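Local coordinates for putative MCP-type signal transduction protein (Campylobacter jejuni subsp. jejuni serotype O:2, PDB 4WY9), which probably senses chemical signals in the periplasm through a tandem-PAS domain and relays them across the membrane to the chemotaxis machinery, at residues Thr9-Thr20 with Asp264-Phe272; Tyr23-Met34 with Met185-Leu196. One frame throughout, in Å; residues are numbered along the deposited sequence. Where two conformers were deposited one is given.

In the fold
Both contacts use the long helix 8-51, which runs along the two sheets of this tandem-PAS sensing domain. Interaction 1 sets its first turns against strand 264-274 of the five-strand sheet, its centre about 24 Å from the centre of the chain. The centre of interaction 2 lies about 7 Å from that of the chain, where the helix meets strand 179-188 of the seven-strand sheet and the short helix 190-196. Both are mostly buried. Interaction 1 is smaller, built on one tyrosine, a leucine and small side chains, with a water bridge to Asn270. Interaction 2 is richer in aromatic and sulfur contacts. The two meet where Asn270 and Phe272 pack on Ala24, and Phe272 reaches Thr27.

Interaction 1 (Thr9-Thr20 with Asp264-Phe272); sequences TKNTEDILASIT and DSYAAINSF
Ala17 O is gripped by a water and by a side-chain hydroxyl, and the water leads across to Asn270 on the strand. Water 1 donates to Ala17 O at 2.8 Å and accepts from Asn270 ND2 at 3.0 Å. The hydroxyl is Thr20 OG1, one turn further along, above the carbonyl plane. Thr20 OG1 lies between its own backbone N and carbonyl carbon (chi1 63°), which turns the hydroxyl back to the helix. Its methyl CG2 is thereby left to face the strand, where it packs 3.7 Å from Ala268 CB.

At the start of the helix segment, Thr9 OG1 and Tyr266 OH share a hydrogen bond of 2.9 Å. The Tyr266 side chain runs along the helix toward its N-terminal end, where Thr9 and Thr12 cross it at about a right angle. Thr9, Thr12 and Glu13 approach its ring obliquely. The carboxylate of Glu13 stands nearly upright to that ring. Lys287 makes a cation-pi contact with Tyr266.

Between these polar ends the contact is apolar and close. Leu16 CD1 lies 3.6 Å from Tyr266 CB. Leu16 CB sits 3.7 Å from Ala268 CB, and Leu16 O is 3.5 Å from the same methyl. The small Ala268 lets the helix come near, and the CA atoms of Ala17 and Ala268 are only 5.5 Å apart.

This is helix-on-sheet packing. The axes of helix 9-20 and strand 264-272 run at 33° to each other, and the N-terminal part of helix 8-51 packs on one face of the five-strand sheet. Val283 of the neighbouring strand also touches Leu16 and Thr20. With a hydroxyl pair near one end and a water bridge near the other, the apolar middle gives closeness and the polar bonds probably help to fix the register.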
loop_
_atom_site.group_PDB
_atom_site.type_symbol
_atom_site.label_atom_id
_atom_site.label_comp_id
_atom_site.label_asym_id
_atom_site.label_seq_id
_atom_site.Cartn_x
_atom_site.Cartn_y
_atom_site.Cartn_z
ATOM N N THR A 9 -20.133 -8.468 26.936
ATOM C CA THR A 9 -19.730 -7.164 26.417
ATOM C C THR A 9 -18.235 -6.924 26.620
ATOM O O THR A 9 -17.486 -6.615 25.671
ATOM C CB THR A 9 -20.531 -6.022 27.026
ATOM O OG1 THR A 9 -21.900 -6.122 26.629
ATOM C CG2 THR A 9 -19.972 -4.663 26.615
ATOM N N LYS A 10 -17.776 -7.075 27.844
ATOM C CA LYS A 10 -16.367 -6.845 28.173
ATOM C C LYS A 10 -15.477 -7.799 27.392
ATOM O O LYS A 10 -14.441 -7.416 26.837
ATOM C CB LYS A 10 -16.120 -7.026 29.668
ATOM C CG LYS A 10 -14.658 -7.005 30.055
ATOM C CD LYS A 10 -14.442 -7.498 31.477
ATOM C CE LYS A 10 -12.983 -7.411 31.846
ATOM N NZ LYS A 10 -12.754 -7.912 33.251
ATOM N N ASN A 11 -15.864 -9.069 27.358
ATOM C CA ASN A 11 -15.047 -10.045 26.664
ATOM C C ASN A 11 -14.998 -9.766 25.157
ATOM O O ASN A 11 -13.934 -9.892 24.529
ATOM C CB ASN A 11 -15.551 -11.447 26.955
ATOM C CG ASN A 11 -14.546 -12.507 26.611
ATOM O OD1 ASN A 11 -13.309 -12.333 26.873
ATOM N ND2 ASN A 11 -15.009 -13.584 26.015
ATOM N N THR A 12 -16.118 -9.334 24.595
ATOM C CA THR A 12 -16.190 -9.042 23.175
ATOM C C THR A 12 -15.277 -7.870 22.851
ATOM O O THR A 12 -14.554 -7.870 21.848
ATOM C CB THR A 12 -17.611 -8.745 22.684
ATOM O OG1 THR A 12 -18.463 -9.860 22.944
ATOM C CG2 THR A 12 -17.650 -8.445 21.201
ATOM N N GLU A 13 -15.328 -6.836 23.674
ATOM C CA GLU A 13 -14.449 -5.682 23.497
ATOM C C GLU A 13 -12.978 -6.127 23.515
ATOM O O GLU A 13 -12.184 -5.700 22.676
ATOM C CB GLU A 13 -14.731 -4.640 24.557
ATOM C CG GLU A 13 -16.117 -3.998 24.426
ATOM C CD GLU A 13 -16.556 -3.179 25.653
ATOM O OE1 GLU A 13 -15.978 -3.364 26.747
ATOM O OE2 GLU A 13 -17.518 -2.373 25.540
ATOM N N ASP A 14 -12.626 -6.987 24.464
ATOM C CA ASP A 14 -11.244 -7.417 24.579
ATOM C C ASP A 14 -10.855 -8.277 23.389
ATOM O O ASP A 14 -9.729 -8.199 22.884
ATOM C CB ASP A 14 -11.016 -8.190 25.881
ATOM C CG ASP A 14 -11.088 -7.321 27.113
ATOM O OD1 ASP A 14 -10.960 -6.101 27.013
ATOM O OD2 ASP A 14 -11.255 -7.895 28.220
ATOM N N ILE A 15 -11.753 -9.126 22.955
ATOM C CA ILE A 15 -11.509 -9.984 21.790
ATOM C C ILE A 15 -11.292 -9.125 20.554
ATOM O O ILE A 15 -10.336 -9.353 19.780
ATOM C CB ILE A 15 -12.657 -10.983 21.579
ATOM C CG1 ILE A 15 -12.646 -12.032 22.677
ATOM C CG2 ILE A 15 -12.599 -11.648 20.214
ATOM C CD1 ILE A 15 -13.948 -12.808 22.833
ATOM N N LEU A 16 -12.150 -8.147 20.340
ATOM C CA LEU A 16 -12.019 -7.289 19.159
ATOM C C LEU A 16 -10.698 -6.508 19.185
ATOM O O LEU A 16 -10.022 -6.363 18.144
ATOM C CB LEU A 16 -13.198 -6.353 19.031
ATOM C CG LEU A 16 -14.514 -6.991 18.642
ATOM C CD1 LEU A 16 -15.631 -5.950 18.731
ATOM C CD2 LEU A 16 -14.451 -7.557 17.226
ATOM N N ALA A 17 -10.295 -6.015 20.352
ATOM C CA ALA A 17 -9.008 -5.324 20.461
ATOM C C ALA A 17 -7.862 -6.257 20.076
ATOM O O ALA A 17 -6.923 -5.871 19.371
ATOM C CB ALA A 17 -8.824 -4.779 21.850
ATOM N N SER A 18 -7.950 -7.512 20.520
ATOM C CA SER A 18 -6.898 -8.494 20.233
ATOM C C SER A 18 -6.834 -8.800 18.725
ATOM O O SER A 18 -5.756 -8.828 18.130
ATOM C CB SER A 18 -7.130 -9.783 21.027
ATOM O OG SER A 18 -6.134 -10.760 20.774
ATOM N N ILE A 19 -7.994 -9.001 18.117
ATOM C CA ILE A 19 -8.096 -9.355 16.708
ATOM C C ILE A 19 -7.504 -8.224 15.862
ATOM O O ILE A 19 -6.717 -8.465 14.910
ATOM C CB ILE A 19 -9.586 -9.591 16.278
ATOM C CG1 ILE A 19 -10.110 -10.874 16.875
ATOM C CG2 ILE A 19 -9.765 -9.574 14.764
ATOM C CD1 ILE A 19 -11.604 -11.049 16.711
ATOM N N THR A 20 -7.868 -6.993 16.178
ATOM C CA THR A 20 -7.384 -5.844 15.389
ATOM C C THR A 20 -5.884 -5.676 15.562
ATOM O O THR A 20 -5.180 -5.355 14.590
ATOM C CB THR A 20 -8.111 -4.544 15.751
ATOM O OG1 THR A 20 -7.869 -4.168 17.103
ATOM C CG2 THR A 20 -9.589 -4.719 15.493
ATOM N N ASP A 264 -25.930 -2.204 14.578
ATOM C CA ASP A 264 -25.440 -1.669 15.829
ATOM C C ASP A 264 -24.386 -2.634 16.386
ATOM O O ASP A 264 -24.691 -3.803 16.642
ATOM C CB ASP A 264 -26.609 -1.491 16.794
ATOM C CG ASP A 264 -26.254 -0.692 18.020
ATOM O OD1 ASP A 264 -25.085 -0.404 18.244
ATOM O OD2 ASP A 264 -27.194 -0.332 18.740
ATOM N N SER A 265 -23.158 -2.159 16.560
ATOM C CA SER A 265 -22.016 -3.019 16.741
ATOM C C SER A 265 -21.082 -2.562 17.848
ATOM O O SER A 265 -21.134 -1.405 18.284
ATOM C CB SER A 265 -21.205 -3.121 15.433
ATOM O OG SER A 265 -22.037 -3.469 14.318
ATOM N N TYR A 266 -20.203 -3.473 18.271
ATOM C CA TYR A 266 -18.953 -3.104 18.904
ATOM C C TYR A 266 -17.906 -3.007 17.806
ATOM O O TYR A 266 -17.897 -3.821 16.880
ATOM C CB TYR A 266 -18.530 -4.121 19.961
ATOM C CG TYR A 266 -19.532 -4.259 21.086
ATOM C CD1 TYR A 266 -19.715 -3.240 21.989
ATOM C CD2 TYR A 266 -20.267 -5.427 21.250
ATOM C CE1 TYR A 266 -20.651 -3.341 23.019
ATOM C CE2 TYR A 266 -21.181 -5.542 22.263
ATOM C CZ TYR A 266 -21.367 -4.507 23.159
ATOM O OH TYR A 266 -22.288 -4.641 24.168
ATOM N N ALA A 267 -17.014 -2.030 17.896
ATOM C CA ALA A 267 -15.947 -1.859 16.899
ATOM C C ALA A 267 -14.644 -1.588 17.579
ATOM O O ALA A 267 -14.578 -0.698 18.434
ATOM C CB ALA A 267 -16.261 -0.735 15.934
ATOM N N ALA A 268 -13.591 -2.275 17.165
ATOM C CA ALA A 268 -12.267 -1.967 17.630
ATOM C C ALA A 268 -11.443 -1.343 16.524
ATOM O O ALA A 268 -11.578 -1.718 15.343
ATOM C CB ALA A 268 -11.566 -3.189 18.157
ATOM N N ILE A 269 -10.576 -0.420 16.911
ATOM C CA ILE A 269 -9.615 0.222 16.024
ATOM C C ILE A 269 -8.230 -0.044 16.553
ATOM O O ILE A 269 -7.981 0.133 17.745
ATOM C CB ILE A 269 -9.823 1.766 15.926
ATOM C CG1 ILE A 269 -11.205 2.073 15.377
ATOM C CG2 ILE A 269 -8.755 2.464 15.116
ATOM C CD1 ILE A 269 -11.390 1.632 14.037
ATOM N N ASN A 270 -7.315 -0.432 15.668
ATOM C CA ASN A 270 -5.905 -0.419 16.000
ATOM C C ASN A 270 -5.201 0.387 14.912
ATOM O O ASN A 270 -5.230 0.008 13.726
ATOM C CB ASN A 270 -5.322 -1.827 16.125
ATOM C CG ASN A 270 -3.928 -1.818 16.650
ATOM O OD1 ASN A 270 -3.002 -1.397 15.964
ATOM N ND2 ASN A 270 -3.752 -2.226 17.898
ATOM N N SER A 271 -4.644 1.509 15.303
ATOM C CA SER A 271 -3.982 2.438 14.430
ATOM C C SER A 271 -2.499 2.231 14.429
ATOM O O SER A 271 -1.890 2.000 15.474
ATOM C CB SER A 271 -4.312 3.882 14.833
ATOM O OG SER A 271 -5.666 4.171 14.631
ATOM N N PHE A 272 -1.870 2.373 13.255
ATOM C CA PHE A 272 -0.443 2.234 13.133
ATOM C C PHE A 272 0.129 3.176 12.077
ATOM O O PHE A 272 -0.567 3.561 11.145
ATOM C CB PHE A 272 -0.035 0.792 12.857
ATOM C CG PHE A 272 -0.630 0.211 11.584
ATOM C CD1 PHE A 272 -1.912 -0.350 11.568
ATOM C CD2 PHE A 272 0.108 0.160 10.413
ATOM C CE1 PHE A 272 -2.429 -0.880 10.412
ATOM C CE2 PHE A 272 -0.422 -0.407 9.256
ATOM C CZ PHE A 272 -1.692 -0.954 9.278
HETATM O O HOH W 1 -6.033 -3.245 19.491
#

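Interaction 2 (Tyr23-Met34 with Met185-Leu196); sequences YATQTQGIFGEM and MTLDFSDIATYL
Tyr195 fits as a knob into a hole on helix 8-51, among Tyr23, Gln26, Thr27 and Ile30. The tyrosine belongs to the short helix 190-196, which follows the last strand of the seven-strand PAS sheet. The two helices run nearly antiparallel.

The hydrogen bonds form a chain. Tyr195 OH donates to Thr27 OG1 at 2.8 Å, and Thr27 OG1 lies at the edge of the ring, in its plane. Thr27 OG1 in turn donates to Tyr23 O at 2.7 Å. Thr27 N also bonds to Tyr23 O, from the opposite face of that carbonyl. Thr27 can reach back this way because OG1 stands beside its backbone N (chi1 -51°). Water 2 joins Tyr23 OH to Tyr195 O, and Tyr23 OH is also bonded to Arg209.

The flat groups are layered. The Gln26 amide stacks on one face of the Tyr195 ring, with the planes 9° apart and NE2 3.4 Å from CD2. Ile192 O lies over the centre of the opposite face. The ring is therefore covered on both sides and held at its hydroxyl. Tyr23 meets the edge of this ring through CD1. Its own ring receives a CH-pi contact, with Leu196 CD1 3.5 Å from the centroid and over the face.

The rest is apolar packing. Ile30 CD1 lies 3.6 Å from Tyr195 CE2. Further along, Met34 bends at its last torsion (chi3 57°) and brings its sulfur and methyl onto the strand. Met34 SD is 3.9 Å from Leu187 CB, and Met34 CE is 3.8 Å from Met185 CB. Met185 is extended and slides past in the opposite direction, so that its CE comes 3.2 Å from Met34 O.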
loop_
_atom_site.group_PDB
_atom_site.type_symbol
_atom_site.label_atom_id
_atom_site.label_comp_id
_atom_site.label_asym_id
_atom_site.label_seq_id
_atom_site.Cartn_x
_atom_site.Cartn_y
_atom_site.Cartn_z
ATOM N N TYR A 23 -4.094 -8.215 13.310
ATOM C CA TYR A 23 -4.158 -7.846 11.902
ATOM C C TYR A 23 -3.279 -6.629 11.629
ATOM O O TYR A 23 -2.602 -6.568 10.592
ATOM C CB TYR A 23 -5.594 -7.546 11.507
ATOM C CG TYR A 23 -6.492 -8.749 11.323
ATOM C CD1 TYR A 23 -6.070 -9.872 10.656
ATOM C CD2 TYR A 23 -7.820 -8.714 11.736
ATOM C CE1 TYR A 23 -6.902 -10.956 10.438
ATOM C CE2 TYR A 23 -8.667 -9.778 11.530
ATOM C CZ TYR A 23 -8.209 -10.903 10.879
ATOM O OH TYR A 23 -9.085 -11.955 10.689
ATOM N N ALA A 24 -3.295 -5.655 12.539
ATOM C CA ALA A 24 -2.440 -4.466 12.377
ATOM C C ALA A 24 -0.962 -4.834 12.361
ATOM O O ALA A 24 -0.210 -4.355 11.520
ATOM C CB ALA A 24 -2.706 -3.448 13.454
ATOM N N THR A 25 -0.553 -5.688 13.301
ATOM C CA THR A 25 0.822 -6.083 13.395
ATOM C C THR A 25 1.304 -6.766 12.110
ATOM O O THR A 25 2.391 -6.490 11.598
ATOM C CB THR A 25 1.042 -7.037 14.605
ATOM O OG1 THR A 25 0.764 -6.294 15.796
ATOM C CG2 THR A 25 2.460 -7.583 14.645
ATOM N N GLN A 26 0.488 -7.667 11.591
ATOM C CA GLN A 26 0.840 -8.385 10.389
ATOM C C GLN A 26 0.947 -7.432 9.199
ATOM O O GLN A 26 1.892 -7.508 8.425
ATOM C CB GLN A 26 -0.188 -9.462 10.088
ATOM C CG GLN A 26 0.203 -10.325 8.909
ATOM C CD GLN A 26 -0.680 -11.593 8.795
ATOM O OE1 GLN A 26 -1.579 -11.797 9.609
ATOM N NE2 GLN A 26 -0.451 -12.367 7.783
ATOM N N THR A 27 0.009 -6.508 9.094
ATOM C CA THR A 27 0.006 -5.548 7.995
ATOM C C THR A 27 1.197 -4.596 8.073
ATOM O O THR A 27 1.878 -4.324 7.066
ATOM C CB THR A 27 -1.297 -4.759 7.984
ATOM O OG1 THR A 27 -2.405 -5.677 8.024
ATOM C CG2 THR A 27 -1.432 -3.854 6.795
ATOM N N GLN A 28 1.484 -4.100 9.272
ATOM C CA GLN A 28 2.614 -3.213 9.502
ATOM C C GLN A 28 3.903 -3.924 9.113
ATOM O O GLN A 28 4.819 -3.323 8.498
ATOM C CB GLN A 28 2.660 -2.753 10.947
ATOM C CG GLN A 28 3.693 -1.677 11.241
ATOM C CD GLN A 28 3.579 -1.136 12.649
ATOM O OE1 GLN A 28 3.478 0.044 12.862
ATOM N NE2 GLN A 28 3.662 -1.993 13.567
ATOM N N GLY A 29 3.999 -5.216 9.410
ATOM C CA GLY A 29 5.204 -5.957 9.074
ATOM C C GLY A 29 5.413 -6.095 7.584
ATOM O O GLY A 29 6.541 -5.980 7.105
ATOM N N ILE A 30 4.341 -6.322 6.841
ATOM C CA ILE A 30 4.426 -6.425 5.389
ATOM C C ILE A 30 4.878 -5.105 4.784
ATOM O O ILE A 30 5.801 -5.075 3.945
ATOM C CB ILE A 30 3.078 -6.871 4.818
ATOM C CG1 ILE A 30 2.871 -8.353 5.132
ATOM C CG2 ILE A 30 2.976 -6.610 3.301
ATOM C CD1 ILE A 30 1.448 -8.852 4.995
ATOM N N PHE A 31 4.290 -3.994 5.225
ATOM C CA PHE A 31 4.744 -2.680 4.764
ATOM C C PHE A 31 6.228 -2.519 5.084
ATOM O O PHE A 31 6.996 -2.015 4.263
ATOM C CB PHE A 31 3.953 -1.542 5.427
ATOM C CG PHE A 31 2.714 -1.165 4.719
ATOM C CD1 PHE A 31 2.757 -0.454 3.529
ATOM C CD2 PHE A 31 1.475 -1.393 5.270
ATOM C CE1 PHE A 31 1.606 -0.053 2.900
ATOM C CE2 PHE A 31 0.288 -0.957 4.656
ATOM C CZ PHE A 31 0.366 -0.302 3.482
ATOM N N GLY A 32 6.633 -2.880 6.301
ATOM C CA GLY A 32 8.005 -2.694 6.714
ATOM C C GLY A 32 8.976 -3.454 5.856
ATOM O O GLY A 32 10.054 -2.942 5.527
ATOM N N GLU A 33 8.628 -4.672 5.483
ATOM C CA GLU A 33 9.468 -5.481 4.610
ATOM C C GLU A 33 9.595 -4.827 3.254
ATOM O O GLU A 33 10.706 -4.753 2.702
ATOM C CB GLU A 33 8.928 -6.898 4.494
ATOM C CG GLU A 33 9.101 -7.703 5.748
ATOM C CD GLU A 33 8.578 -9.116 5.609
ATOM O OE1 GLU A 33 8.586 -9.645 4.487
ATOM O OE2 GLU A 33 8.181 -9.719 6.624
ATOM N N MET A 34 8.487 -4.375 2.677
ATOM C CA MET A 34 8.545 -3.726 1.371
ATOM C C MET A 34 9.401 -2.502 1.411
ATOM O O MET A 34 10.257 -2.296 0.529
ATOM C CB MET A 34 7.163 -3.339 0.928
ATOM C CG MET A 34 6.288 -4.480 0.607
ATOM S SD MET A 34 4.685 -3.889 0.086
ATOM C CE MET A 34 5.166 -2.848 -1.284
ATOM N N MET A 185 7.345 0.475 -5.549
ATOM C CA MET A 185 6.698 -0.803 -5.476
ATOM C C MET A 185 5.186 -0.645 -5.339
ATOM O O MET A 185 4.733 0.339 -4.731
ATOM C CB MET A 185 7.193 -1.612 -4.280
ATOM C CG MET A 185 8.675 -1.797 -4.227
ATOM S SD MET A 185 9.083 -2.241 -2.540
ATOM C CE MET A 185 10.786 -2.559 -2.617
ATOM N N THR A 186 4.453 -1.619 -5.838
ATOM C CA THR A 186 3.011 -1.666 -5.724
ATOM C C THR A 186 2.593 -2.884 -4.952
ATOM O O THR A 186 2.971 -3.992 -5.324
ATOM C CB THR A 186 2.308 -1.682 -7.102
ATOM O OG1 THR A 186 2.768 -0.607 -7.895
ATOM C CG2 THR A 186 0.822 -1.606 -6.945
ATOM N N LEU A 187 1.777 -2.685 -3.907
ATOM C CA LEU A 187 1.126 -3.758 -3.180
ATOM C C LEU A 187 -0.314 -3.866 -3.649
ATOM O O LEU A 187 -1.043 -2.874 -3.637
ATOM C CB LEU A 187 1.175 -3.499 -1.681
ATOM C CG LEU A 187 0.389 -4.421 -0.750
ATOM C CD1 LEU A 187 0.885 -5.830 -0.804
ATOM C CD2 LEU A 187 0.460 -3.873 0.679
ATOM N N ASP A 188 -0.697 -5.054 -4.098
ATOM C CA ASP A 188 -2.080 -5.369 -4.431
ATOM C C ASP A 188 -2.802 -5.786 -3.156
ATOM O O ASP A 188 -2.429 -6.767 -2.522
ATOM C CB ASP A 188 -2.122 -6.469 -5.485
ATOM C CG ASP A 188 -3.517 -6.852 -5.939
ATOM O OD1 ASP A 188 -4.520 -6.564 -5.253
ATOM O OD2 ASP A 188 -3.610 -7.499 -7.002
ATOM N N PHE A 189 -3.847 -5.055 -2.763
ATOM C CA PHE A 189 -4.504 -5.349 -1.501
ATOM C C PHE A 189 -5.184 -6.718 -1.467
ATOM O O PHE A 189 -5.552 -7.181 -0.392
ATOM C CB PHE A 189 -5.497 -4.252 -1.129
ATOM C CG PHE A 189 -4.827 -3.025 -0.541
ATOM C CD1 PHE A 189 -4.134 -3.113 0.669
ATOM C CD2 PHE A 189 -4.861 -1.807 -1.193
ATOM C CE1 PHE A 189 -3.522 -2.028 1.228
ATOM C CE2 PHE A 189 -4.237 -0.702 -0.636
ATOM C CZ PHE A 189 -3.564 -0.803 0.564
ATOM N N SER A 190 -5.352 -7.374 -2.620
ATOM C CA SER A 190 -5.845 -8.750 -2.630
ATOM C C SER A 190 -4.979 -9.635 -1.758
ATOM O O SER A 190 -5.460 -10.608 -1.163
ATOM C CB SER A 190 -5.890 -9.342 -4.071
ATOM O OG SER A 190 -6.882 -8.682 -4.883
ATOM N N ASP A 191 -3.685 -9.358 -1.707
ATOM C CA ASP A 191 -2.772 -10.177 -0.922
ATOM C C ASP A 191 -2.881 -9.950 0.576
ATOM O O ASP A 191 -2.535 -10.828 1.365
ATOM C CB ASP A 191 -1.353 -9.923 -1.407
ATOM C CG ASP A 191 -1.140 -10.439 -2.800
ATOM O OD1 ASP A 191 -1.720 -11.495 -3.196
ATOM O OD2 ASP A 191 -0.398 -9.779 -3.510
ATOM N N ILE A 192 -3.382 -8.790 0.969
ATOM C CA ILE A 192 -3.675 -8.521 2.362
ATOM C C ILE A 192 -5.043 -9.105 2.698
ATOM O O ILE A 192 -5.246 -9.677 3.782
ATOM C CB ILE A 192 -3.654 -7.008 2.669
ATOM C CG1 ILE A 192 -2.326 -6.388 2.224
ATOM C CG2 ILE A 192 -3.933 -6.731 4.150
ATOM C CD1 ILE A 192 -1.153 -7.009 2.904
ATOM N N ALA A 193 -5.984 -8.982 1.779
ATOM C CA ALA A 193 -7.322 -9.528 1.957
ATOM C C ALA A 193 -7.294 -11.045 2.187
ATOM O O ALA A 193 -8.164 -11.592 2.859
ATOM C CB ALA A 193 -8.204 -9.184 0.781
ATOM N N THR A 194 -6.300 -11.726 1.629
ATOM C CA THR A 194 -6.128 -13.155 1.835
ATOM C C THR A 194 -6.174 -13.512 3.311
ATOM O O THR A 194 -6.768 -14.543 3.678
ATOM C CB THR A 194 -4.808 -13.667 1.211
ATOM O OG1 THR A 194 -4.933 -13.604 -0.207
ATOM C CG2 THR A 194 -4.509 -15.099 1.583
ATOM N N TYR A 195 -5.561 -12.716 4.174
ATOM C CA TYR A 195 -5.662 -12.995 5.606
ATOM C C TYR A 195 -6.733 -12.148 6.288
ATOM O O TYR A 195 -7.443 -12.637 7.175
ATOM C CB TYR A 195 -4.312 -12.868 6.325
ATOM C CG TYR A 195 -3.640 -11.512 6.348
ATOM C CD1 TYR A 195 -3.972 -10.557 7.295
ATOM C CD2 TYR A 195 -2.615 -11.206 5.450
ATOM C CE1 TYR A 195 -3.347 -9.336 7.346
ATOM C CE2 TYR A 195 -1.988 -9.979 5.483
ATOM C CZ TYR A 195 -2.315 -9.057 6.447
ATOM O OH TYR A 195 -1.676 -7.837 6.445
ATOM N N LEU A 196 -6.904 -10.891 5.891
ATOM C CA LEU A 196 -7.822 -10.021 6.599
ATOM C C LEU A 196 -9.271 -10.470 6.429
ATOM O O LEU A 196 -10.079 -10.273 7.336
ATOM C CB LEU A 196 -7.646 -8.558 6.187
ATOM C CG LEU A 196 -8.456 -7.553 6.979
ATOM C CD1 LEU A 196 -8.105 -7.598 8.429
ATOM C CD2 LEU A 196 -8.315 -6.170 6.401
HETATM O O HOH W 2 -8.325 -14.107 9.293
#